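Local atomic coordinates of acetyl-CoA acetyltransferase (Mycobacterium smegmatis, PDB entry 4EGV), a protein that probably acts as an acyltransferase, being a monomeric thiolase-like protein of the thiolase superfamily. Residues F483-L492 against V508-L519; W293-D301 against S416-W427. All blocks are in the same frame, centred on the assembly; numbering follows the deposited sequence.

Contact 1 of 2, residues F483-L492 against V508-L519; sequences FLAKTKDEDL and VTPGEKSNRAVL
V508 lays CG1 over one face of the F483 ring, 4.2 Å from its centroid, at the closing seam of a small five-stranded antiparallel domain consistent with an OB-like barrel. Strands 483-487 and 516-519 are the outermost strands of this sheet and meet steeply, at 73°, so regular pairing is sparse. In the turn that follows V508, G511 N donates to N515 OD1, which limits rotation of that amide. N515 also serves the seam twice. Its ND2 donates to L484 O at 3.1 Å, with the acceptor close to the amide plane, and is shared with E449 O; its backbone O receives K486 N at 3.0 Å in a nearly straight bond. The CA of R516 then makes a CH...O contact with K486 O, while A517 N reaches the same oxygen only weakly. A517 CB lies 4.0 Å from A485 CB, and the A517 carbonyl takes the T487 hydroxyl OG1 at 2.9 Å from above the carbonyl plane. V518 CG2 lies against the carboxylate of D489, the N-cap residue whose OD2 holds L492 N. At the end of the strand, L519 brings CD2 to 4.0 Å from L492 CD1.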
loop_
_atom_site.group_PDB
_atom_site.type_symbol
_atom_site.label_atom_id
_atom_site.label_comp_id
_atom_site.label_asym_id
_atom_site.label_seq_id
_atom_site.Cartn_x
_atom_site.Cartn_y
_atom_site.Cartn_z
ATOM N N PHE A 483 25.980 -3.235 5.013
ATOM C CA PHE A 483 26.094 -2.077 5.896
ATOM C C PHE A 483 25.420 -0.873 5.240
ATOM O O PHE A 483 25.111 -0.877 4.047
ATOM C CB PHE A 483 27.570 -1.745 6.206
ATOM C CG PHE A 483 28.369 -1.328 4.990
ATOM C CD1 PHE A 483 28.489 0.012 4.643
ATOM C CD2 PHE A 483 28.983 -2.289 4.178
ATOM C CE1 PHE A 483 29.213 0.385 3.499
ATOM C CE2 PHE A 483 29.704 -1.939 3.044
ATOM C CZ PHE A 483 29.831 -0.613 2.698
ATOM N N LEU A 484 25.238 0.166 6.039
ATOM C CA LEU A 484 24.726 1.451 5.590
ATOM C C LEU A 484 25.819 2.522 5.661
ATOM O O LEU A 484 26.699 2.457 6.516
ATOM C CB LEU A 484 23.535 1.858 6.467
ATOM C CG LEU A 484 22.153 1.362 6.100
ATOM C CD1 LEU A 484 21.263 1.598 7.249
ATOM C CD2 LEU A 484 21.725 2.141 4.900
ATOM N N ALA A 485 25.760 3.497 4.760
ATOM C CA ALA A 485 26.650 4.644 4.847
ATOM C C ALA A 485 26.023 5.926 4.302
ATOM O O ALA A 485 25.183 5.907 3.389
ATOM C CB ALA A 485 27.970 4.361 4.172
ATOM N N LYS A 486 26.443 7.037 4.893
ATOM C CA LYS A 486 26.005 8.355 4.509
ATOM C C LYS A 486 27.217 9.092 3.933
ATOM O O LYS A 486 28.342 8.856 4.347
ATOM C CB LYS A 486 25.503 9.073 5.747
ATOM C CG LYS A 486 24.662 10.304 5.455
ATOM C CD LYS A 486 25.014 11.496 6.374
ATOM C CE LYS A 486 23.909 11.789 7.383
ATOM N NZ LYS A 486 24.438 12.350 8.646
ATOM N N THR A 487 26.993 10.002 2.997
ATOM C CA THR A 487 28.099 10.636 2.283
ATOM C C THR A 487 27.754 12.041 1.752
ATOM O O THR A 487 26.685 12.279 1.162
ATOM C CB THR A 487 28.705 9.682 1.147
ATOM O OG1 THR A 487 29.933 10.208 0.640
ATOM C CG2 THR A 487 27.767 9.500 -0.021
ATOM N N LYS A 488 28.667 12.976 1.981
ATOM C CA LYS A 488 28.570 14.288 1.355
ATOM C C LYS A 488 29.794 14.610 0.520
ATOM O O LYS A 488 29.895 15.698 -0.051
ATOM C CB LYS A 488 28.364 15.377 2.396
ATOM C CG LYS A 488 27.066 15.211 3.092
ATOM C CD LYS A 488 26.706 16.324 4.004
ATOM C CE LYS A 488 25.593 15.822 4.886
ATOM N NZ LYS A 488 24.653 16.878 5.285
ATOM N N ASP A 489 30.745 13.691 0.504
ATOM C CA ASP A 489 31.854 13.793 -0.403
ATOM C C ASP A 489 31.354 14.215 -1.814
ATOM O O ASP A 489 30.535 13.547 -2.434
ATOM C CB ASP A 489 32.641 12.476 -0.388
ATOM C CG ASP A 489 33.557 12.328 -1.576
ATOM O OD1 ASP A 489 34.652 12.960 -1.597
ATOM O OD2 ASP A 489 33.181 11.559 -2.492
ATOM N N GLU A 490 31.828 15.371 -2.270
ATOM C CA GLU A 490 31.536 15.916 -3.592
ATOM C C GLU A 490 31.777 14.863 -4.711
ATOM O O GLU A 490 30.959 14.741 -5.617
ATOM C CB GLU A 490 32.320 17.249 -3.758
ATOM C CG GLU A 490 32.418 17.922 -5.178
ATOM C CD GLU A 490 33.378 19.187 -5.211
ATOM O OE1 GLU A 490 32.939 20.300 -4.821
ATOM O OE2 GLU A 490 34.564 19.081 -5.632
ATOM N N ASP A 491 32.855 14.077 -4.625
ATOM C CA ASP A 491 33.179 13.101 -5.697
ATOM C C ASP A 491 32.161 11.939 -5.836
ATOM O O ASP A 491 31.690 11.629 -6.943
ATOM C CB ASP A 491 34.626 12.536 -5.560
ATOM C CG ASP A 491 35.727 13.574 -5.909
ATOM O OD1 ASP A 491 35.847 14.011 -7.101
ATOM O OD2 ASP A 491 36.480 13.931 -4.957
ATOM N N LEU A 492 31.848 11.306 -4.706
ATOM C CA LEU A 492 30.935 10.174 -4.632
ATOM C C LEU A 492 29.512 10.539 -5.013
ATOM O O LEU A 492 28.849 9.813 -5.758
ATOM C CB LEU A 492 30.960 9.552 -3.236
ATOM C CG LEU A 492 30.289 8.193 -3.006
ATOM C CD1 LEU A 492 30.425 7.226 -4.169
ATOM C CD2 LEU A 492 30.724 7.523 -1.730
ATOM N N VAL A 508 34.615 2.650 3.440
ATOM C CA VAL A 508 33.713 3.052 4.517
ATOM C C VAL A 508 34.504 3.128 5.831
ATOM O O VAL A 508 35.309 2.250 6.129
ATOM C CB VAL A 508 32.451 2.089 4.604
ATOM C CG1 VAL A 508 32.856 0.626 4.657
ATOM C CG2 VAL A 508 31.572 2.387 5.775
ATOM N N THR A 509 34.287 4.202 6.596
ATOM C CA THR A 509 34.888 4.393 7.941
ATOM C C THR A 509 33.809 4.420 9.020
ATOM O O THR A 509 32.905 5.224 8.936
ATOM C CB THR A 509 35.638 5.753 8.044
ATOM O OG1 THR A 509 36.078 6.164 6.749
ATOM C CG2 THR A 509 36.845 5.661 9.016
ATOM N N PRO A 510 33.915 3.574 10.056
ATOM C CA PRO A 510 32.875 3.536 11.080
ATOM C C PRO A 510 32.674 4.878 11.815
ATOM O O PRO A 510 33.539 5.758 11.771
ATOM C CB PRO A 510 33.393 2.482 12.063
ATOM C CG PRO A 510 34.857 2.529 11.904
ATOM C CD PRO A 510 35.074 2.758 10.438
ATOM N N GLY A 511 31.518 5.009 12.464
ATOM C CA GLY A 511 31.222 6.087 13.398
ATOM C C GLY A 511 29.880 5.747 14.005
ATOM O O GLY A 511 28.976 5.331 13.283
ATOM N N GLU A 512 29.737 6.084 15.277
ATOM C CA GLU A 512 28.552 5.833 16.070
ATOM C C GLU A 512 27.422 6.785 15.815
ATOM O O GLU A 512 26.414 6.738 16.473
ATOM C CB GLU A 512 28.885 5.908 17.545
ATOM C CG GLU A 512 30.325 6.061 17.847
ATOM C CD GLU A 512 30.607 5.863 19.308
ATOM O OE1 GLU A 512 31.769 5.581 19.654
ATOM O OE2 GLU A 512 29.659 5.965 20.107
ATOM N N LYS A 513 27.572 7.666 14.861
ATOM C CA LYS A 513 26.442 8.441 14.450
ATOM C C LYS A 513 26.061 7.951 13.063
ATOM O O LYS A 513 24.965 7.522 12.829
ATOM C CB LYS A 513 26.823 9.913 14.423
ATOM C CG LYS A 513 26.441 10.754 15.614
ATOM C CD LYS A 513 25.772 9.967 16.682
ATOM C CE LYS A 513 26.244 10.355 18.042
ATOM N NZ LYS A 513 25.168 10.317 19.014
ATOM N N SER A 514 27.004 8.006 12.144
ATOM C CA SER A 514 26.834 7.455 10.838
ATOM C C SER A 514 28.179 7.016 10.346
ATOM O O SER A 514 29.161 7.631 10.654
ATOM C CB SER A 514 26.303 8.510 9.902
ATOM O OG SER A 514 27.345 9.345 9.435
ATOM N N ASN A 515 28.204 5.954 9.565
ATOM C CA ASN A 515 29.383 5.493 8.877
ATOM C C ASN A 515 29.488 6.332 7.652
ATOM O O ASN A 515 28.507 6.609 7.077
ATOM C CB ASN A 515 29.203 4.052 8.431
ATOM C CG ASN A 515 28.936 3.122 9.537
ATOM O OD1 ASN A 515 29.398 3.275 10.630
ATOM N ND2 ASN A 515 28.188 2.129 9.243
ATOM N N ARG A 516 30.657 6.751 7.236
ATOM C CA ARG A 516 30.735 7.691 6.141
ATOM C C ARG A 516 31.412 6.972 5.015
ATOM O O ARG A 516 31.930 5.929 5.236
ATOM C CB ARG A 516 31.533 8.926 6.573
ATOM C CG ARG A 516 30.728 10.219 6.712
ATOM C CD ARG A 516 30.212 10.446 8.126
ATOM N NE ARG A 516 30.046 11.847 8.533
ATOM C CZ ARG A 516 30.655 12.390 9.585
ATOM N NH1 ARG A 516 31.490 11.682 10.297
ATOM N NH2 ARG A 516 30.451 13.642 9.912
ATOM N N ALA A 517 31.409 7.507 3.811
ATOM C CA ALA A 517 32.001 6.805 2.697
ATOM C C ALA A 517 32.586 7.732 1.669
ATOM O O ALA A 517 32.337 8.900 1.688
ATOM C CB ALA A 517 31.019 5.917 2.074
ATOM N N VAL A 518 33.387 7.177 0.773
ATOM C CA VAL A 518 34.096 7.944 -0.235
ATOM C C VAL A 518 34.636 6.943 -1.254
ATOM O O VAL A 518 34.656 5.800 -0.949
ATOM C CB VAL A 518 35.142 8.864 0.456
ATOM C CG1 VAL A 518 36.202 8.080 1.130
ATOM C CG2 VAL A 518 35.743 9.803 -0.493
ATOM N N LEU A 519 35.001 7.344 -2.467
ATOM C CA LEU A 519 35.433 6.415 -3.542
ATOM C C LEU A 519 36.777 5.682 -3.286
ATOM O O LEU A 519 37.518 6.045 -2.390
ATOM C CB LEU A 519 35.475 7.150 -4.883
ATOM C CG LEU A 519 34.196 7.140 -5.724
ATOM C CD1 LEU A 519 34.257 7.988 -6.985
ATOM C CD2 LEU A 519 33.636 5.761 -6.006
#

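Contact 2 of 2, residues W293-D301 against S416-W427; sequences WVYLRGHAD and SVGIYSTEPADW
R297, Y295 and W427 lose the most surface where strands 294-301 and 416-421, antiparallel neighbours in the central sheet of the thiolase fold, pair and the chain beyond S421 folds back across them. R297 and G298 together stand opposite the single residue I419, the mark of a classic beta bulge; I419 O takes G298 N and, weakly, R297 N. The arginine chain, bent at chi2 and chi3, doubles back along the tail. Its NH1 donates to E423 O at 3.0 Å, from above that carbonyl's plane, and forms a long salt bridge to E423 OE2 at 3.4 Å; A425 CB sits over one face of the guanidinium, 3.6 Å from NE. Y295, beside S421 in a hydrogen-bonded pair, packs its ring against the turn that follows the strand. P424 CA stands over the middle of one face, 3.6 Å from the centroid, while S421 O meets the ring edge. W427, with CG swung anti to its backbone N (chi1 -179°), returns over the sheet and stacks offset on H299, centroids 4.1 Å apart and planes at 12°. L296 CD2 runs alongside, 4.0 Å from W427 CZ3, and its CD1 packs on the Y420 ring. H299 ND1 is hydrogen-bonded to D430 OD2, which should fix the turn of the imidazole. D301 OD1 takes S416 OG at 2.7 Å at the far end. Backbone bonds therefore set the strand register, while stacking and CH-pi packing bind the tail; the charge pair, long and with its carboxylate on an exposed residue, is probably screened by solvent.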
loop_
_atom_site.group_PDB
_atom_site.type_symbol
_atom_site.label_atom_id
_atom_site.label_comp_id
_atom_site.label_asym_id
_atom_site.label_seq_id
_atom_site.Cartn_x
_atom_site.Cartn_y
_atom_site.Cartn_z
ATOM N N TRP A 293 -24.895 -7.063 -2.068
ATOM C CA TRP A 293 -23.929 -7.937 -1.431
ATOM C C TRP A 293 -22.711 -8.260 -2.307
ATOM O O TRP A 293 -22.833 -8.697 -3.455
ATOM C CB TRP A 293 -24.570 -9.253 -1.040
ATOM C CG TRP A 293 -25.770 -9.167 -0.256
ATOM C CD1 TRP A 293 -26.421 -8.052 0.118
ATOM C CD2 TRP A 293 -26.520 -10.269 0.258
ATOM N NE1 TRP A 293 -27.538 -8.373 0.840
ATOM C CE2 TRP A 293 -27.625 -9.731 0.940
ATOM C CE3 TRP A 293 -26.355 -11.662 0.222
ATOM C CZ2 TRP A 293 -28.575 -10.529 1.568
ATOM C CZ3 TRP A 293 -27.283 -12.450 0.847
ATOM C CH2 TRP A 293 -28.379 -11.880 1.526
ATOM N N VAL A 294 -21.541 -8.068 -1.715
ATOM C CA VAL A 294 -20.263 -8.456 -2.286
ATOM C C VAL A 294 -19.497 -9.359 -1.296
ATOM O O VAL A 294 -19.383 -9.076 -0.116
ATOM C CB VAL A 294 -19.467 -7.204 -2.666
ATOM C CG1 VAL A 294 -18.214 -7.550 -3.320
ATOM C CG2 VAL A 294 -20.292 -6.353 -3.579
ATOM N N TYR A 295 -18.976 -10.464 -1.799
ATOM C CA TYR A 295 -18.184 -11.419 -1.004
ATOM C C TYR A 295 -16.687 -11.144 -1.056
ATOM O O TYR A 295 -16.139 -10.751 -2.050
ATOM C CB TYR A 295 -18.476 -12.861 -1.458
ATOM C CG TYR A 295 -19.928 -13.195 -1.388
ATOM C CD1 TYR A 295 -20.409 -13.944 -0.342
ATOM C CD2 TYR A 295 -20.829 -12.717 -2.340
ATOM C CE1 TYR A 295 -21.743 -14.249 -0.226
ATOM C CE2 TYR A 295 -22.155 -12.993 -2.233
ATOM C CZ TYR A 295 -22.621 -13.781 -1.162
ATOM O OH TYR A 295 -23.964 -14.095 -1.016
ATOM N N LEU A 296 -16.034 -11.327 0.063
ATOM C CA LEU A 296 -14.605 -11.305 0.082
ATOM C C LEU A 296 -14.133 -12.742 -0.212
ATOM O O LEU A 296 -13.988 -13.568 0.665
ATOM C CB LEU A 296 -14.113 -10.750 1.419
ATOM C CG LEU A 296 -12.608 -10.721 1.667
ATOM C CD1 LEU A 296 -11.834 -10.077 0.552
ATOM C CD2 LEU A 296 -12.345 -10.035 2.985
ATOM N N ARG A 297 -13.920 -13.022 -1.478
ATOM C CA ARG A 297 -13.640 -14.359 -1.917
ATOM C C ARG A 297 -12.229 -14.812 -1.623
ATOM O O ARG A 297 -12.034 -15.910 -1.168
ATOM C CB ARG A 297 -13.994 -14.546 -3.386
ATOM C CG ARG A 297 -15.494 -14.551 -3.645
ATOM C CD ARG A 297 -16.165 -15.873 -3.216
ATOM N NE ARG A 297 -15.675 -17.052 -3.941
ATOM C CZ ARG A 297 -16.144 -17.478 -5.117
ATOM N NH1 ARG A 297 -17.125 -16.856 -5.739
ATOM N NH2 ARG A 297 -15.620 -18.542 -5.690
ATOM N N GLY A 298 -11.251 -13.954 -1.846
ATOM C CA GLY A 298 -9.891 -14.293 -1.489
ATOM C C GLY A 298 -9.230 -13.283 -0.603
ATOM O O GLY A 298 -9.598 -12.124 -0.567
ATOM N N HIS A 299 -8.231 -13.744 0.121
ATOM C CA HIS A 299 -7.526 -12.880 1.033
ATOM C C HIS A 299 -6.218 -13.507 1.422
ATOM O O HIS A 299 -6.113 -14.706 1.388
ATOM C CB HIS A 299 -8.380 -12.625 2.265
ATOM C CG HIS A 299 -9.240 -13.790 2.656
ATOM N ND1 HIS A 299 -8.844 -14.739 3.573
ATOM C CD2 HIS A 299 -10.480 -14.151 2.256
ATOM C CE1 HIS A 299 -9.804 -15.633 3.713
ATOM N NE2 HIS A 299 -10.800 -15.307 2.915
ATOM N N ALA A 300 -5.222 -12.680 1.740
ATOM C CA ALA A 300 -3.993 -13.099 2.409
ATOM C C ALA A 300 -3.312 -11.884 3.041
ATOM O O ALA A 300 -3.509 -10.775 2.597
ATOM C CB ALA A 300 -3.070 -13.830 1.470
ATOM N N ASP A 301 -2.561 -12.107 4.112
ATOM C CA ASP A 301 -1.761 -11.079 4.758
ATOM C C ASP A 301 -0.301 -11.566 4.921
ATOM O O ASP A 301 -0.038 -12.551 5.596
ATOM C CB ASP A 301 -2.351 -10.652 6.127
ATOM C CG ASP A 301 -3.873 -10.346 6.088
ATOM O OD1 ASP A 301 -4.323 -9.418 5.367
ATOM O OD2 ASP A 301 -4.635 -11.022 6.815
ATOM N N SER A 416 -1.474 -6.947 2.003
ATOM C CA SER A 416 -2.770 -7.535 2.284
ATOM C C SER A 416 -3.581 -7.447 1.049
ATOM O O SER A 416 -3.665 -6.425 0.407
ATOM C CB SER A 416 -3.486 -6.810 3.414
ATOM O OG SER A 416 -2.965 -7.183 4.653
ATOM N N VAL A 417 -4.169 -8.566 0.709
ATOM C CA VAL A 417 -4.891 -8.690 -0.534
ATOM C C VAL A 417 -6.312 -9.119 -0.241
ATOM O O VAL A 417 -6.549 -9.911 0.617
ATOM C CB VAL A 417 -4.175 -9.670 -1.555
ATOM C CG1 VAL A 417 -4.901 -9.672 -2.874
ATOM C CG2 VAL A 417 -2.729 -9.298 -1.748
ATOM N N GLY A 418 -7.252 -8.519 -0.940
ATOM C CA GLY A 418 -8.615 -8.968 -0.970
ATOM C C GLY A 418 -9.115 -9.103 -2.401
ATOM O O GLY A 418 -8.789 -8.313 -3.280
ATOM N N ILE A 419 -9.902 -10.141 -2.646
ATOM C CA ILE A 419 -10.540 -10.343 -3.920
ATOM C C ILE A 419 -12.016 -10.361 -3.646
ATOM O O ILE A 419 -12.463 -11.060 -2.782
ATOM C CB ILE A 419 -10.080 -11.644 -4.621
ATOM C CG1 ILE A 419 -8.553 -11.621 -4.817
ATOM C CG2 ILE A 419 -10.827 -11.812 -5.927
ATOM C CD1 ILE A 419 -7.959 -12.775 -5.556
ATOM N N TYR A 420 -12.744 -9.555 -4.406
ATOM C CA TYR A 420 -14.180 -9.316 -4.253
ATOM C C TYR A 420 -14.995 -9.751 -5.490
ATOM O O TYR A 420 -14.504 -9.678 -6.617
ATOM C CB TYR A 420 -14.388 -7.827 -3.982
ATOM C CG TYR A 420 -13.649 -7.345 -2.770
ATOM C CD1 TYR A 420 -14.231 -7.428 -1.531
ATOM C CD2 TYR A 420 -12.379 -6.826 -2.853
ATOM C CE1 TYR A 420 -13.558 -7.020 -0.400
ATOM C CE2 TYR A 420 -11.719 -6.420 -1.742
ATOM C CZ TYR A 420 -12.313 -6.526 -0.511
ATOM O OH TYR A 420 -11.688 -6.097 0.633
ATOM N N SER A 421 -16.223 -10.213 -5.253
ATOM C CA SER A 421 -17.188 -10.640 -6.286
ATOM C C SER A 421 -18.608 -10.768 -5.739
ATOM O O SER A 421 -18.818 -11.006 -4.560
ATOM C CB SER A 421 -16.804 -11.988 -6.866
ATOM O OG SER A 421 -17.688 -12.341 -7.885
ATOM N N THR A 422 -19.589 -10.634 -6.613
ATOM C CA THR A 422 -20.985 -10.876 -6.255
ATOM C C THR A 422 -21.347 -12.362 -6.191
ATOM O O THR A 422 -22.351 -12.740 -5.582
ATOM C CB THR A 422 -21.941 -10.215 -7.243
ATOM O OG1 THR A 422 -21.512 -10.490 -8.577
ATOM C CG2 THR A 422 -22.014 -8.720 -7.006
ATOM N N GLU A 423 -20.524 -13.189 -6.839
ATOM C CA GLU A 423 -20.683 -14.644 -6.888
ATOM C C GLU A 423 -20.504 -15.263 -5.480
ATOM O O GLU A 423 -19.426 -15.201 -4.919
ATOM C CB GLU A 423 -19.728 -15.260 -7.933
ATOM C CG GLU A 423 -20.099 -16.681 -8.437
ATOM C CD GLU A 423 -18.922 -17.408 -9.148
ATOM O OE1 GLU A 423 -18.617 -17.067 -10.328
ATOM O OE2 GLU A 423 -18.305 -18.323 -8.533
ATOM N N PRO A 424 -21.501 -15.912 -4.919
ATOM C CA PRO A 424 -21.474 -16.281 -3.513
ATOM C C PRO A 424 -20.643 -17.483 -3.127
ATOM O O PRO A 424 -20.532 -18.415 -3.854
ATOM C CB PRO A 424 -22.938 -16.577 -3.243
ATOM C CG PRO A 424 -23.636 -15.941 -4.274
ATOM C CD PRO A 424 -22.841 -16.083 -5.446
ATOM N N ALA A 425 -20.074 -17.476 -1.950
ATOM C CA ALA A 425 -19.428 -18.670 -1.465
ATOM C C ALA A 425 -19.239 -18.611 -0.005
ATOM O O ALA A 425 -19.389 -17.586 0.584
ATOM C CB ALA A 425 -18.137 -18.874 -2.107
ATOM N N ASP A 426 -18.867 -19.735 0.563
ATOM C CA ASP A 426 -18.548 -19.836 1.955
ATOM C C ASP A 426 -17.199 -19.257 2.167
ATOM O O ASP A 426 -16.361 -19.377 1.352
ATOM C CB ASP A 426 -18.469 -21.296 2.338
ATOM C CG ASP A 426 -19.779 -21.867 2.762
ATOM O OD1 ASP A 426 -20.806 -21.339 2.381
ATOM O OD2 ASP A 426 -19.772 -22.866 3.480
ATOM N N TRP A 427 -16.981 -18.661 3.305
ATOM C CA TRP A 427 -15.681 -18.186 3.676
ATOM C C TRP A 427 -14.733 -19.343 3.715
ATOM O O TRP A 427 -15.013 -20.327 4.332
ATOM C CB TRP A 427 -15.778 -17.541 5.047
ATOM C CG TRP A 427 -14.550 -16.981 5.589
ATOM C CD1 TRP A 427 -13.726 -17.563 6.441
ATOM C CD2 TRP A 427 -14.025 -15.690 5.337
ATOM N NE1 TRP A 427 -12.695 -16.744 6.736
ATOM C CE2 TRP A 427 -12.863 -15.577 6.064
ATOM C CE3 TRP A 427 -14.422 -14.625 4.553
ATOM C CZ2 TRP A 427 -12.104 -14.466 6.039
ATOM C CZ3 TRP A 427 -13.663 -13.534 4.536
ATOM C CH2 TRP A 427 -12.520 -13.452 5.260
#

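In the fold
From the N terminus, strand 20-29 enters the central sheet and comes to lie beside strand 294-303. Contact 2 then closes a long loop: 114 residues, including helices 317-330 and 383-397 and strands 337-342 and 402-409, pass between residues 293-301 and 416-427. The chain continues through helix 432-440 and strands 453-463 and 470-476 to contact 1, which closes a short loop of 15 residues running through the rest of helix 490-498. The two loops are in series, neither nesting nor crossing. Their centres lie 49 Å apart on opposite sides of the chain's centre: contact 2 joins strands within the thiolase core, contact 1 the edges of the appended sheet.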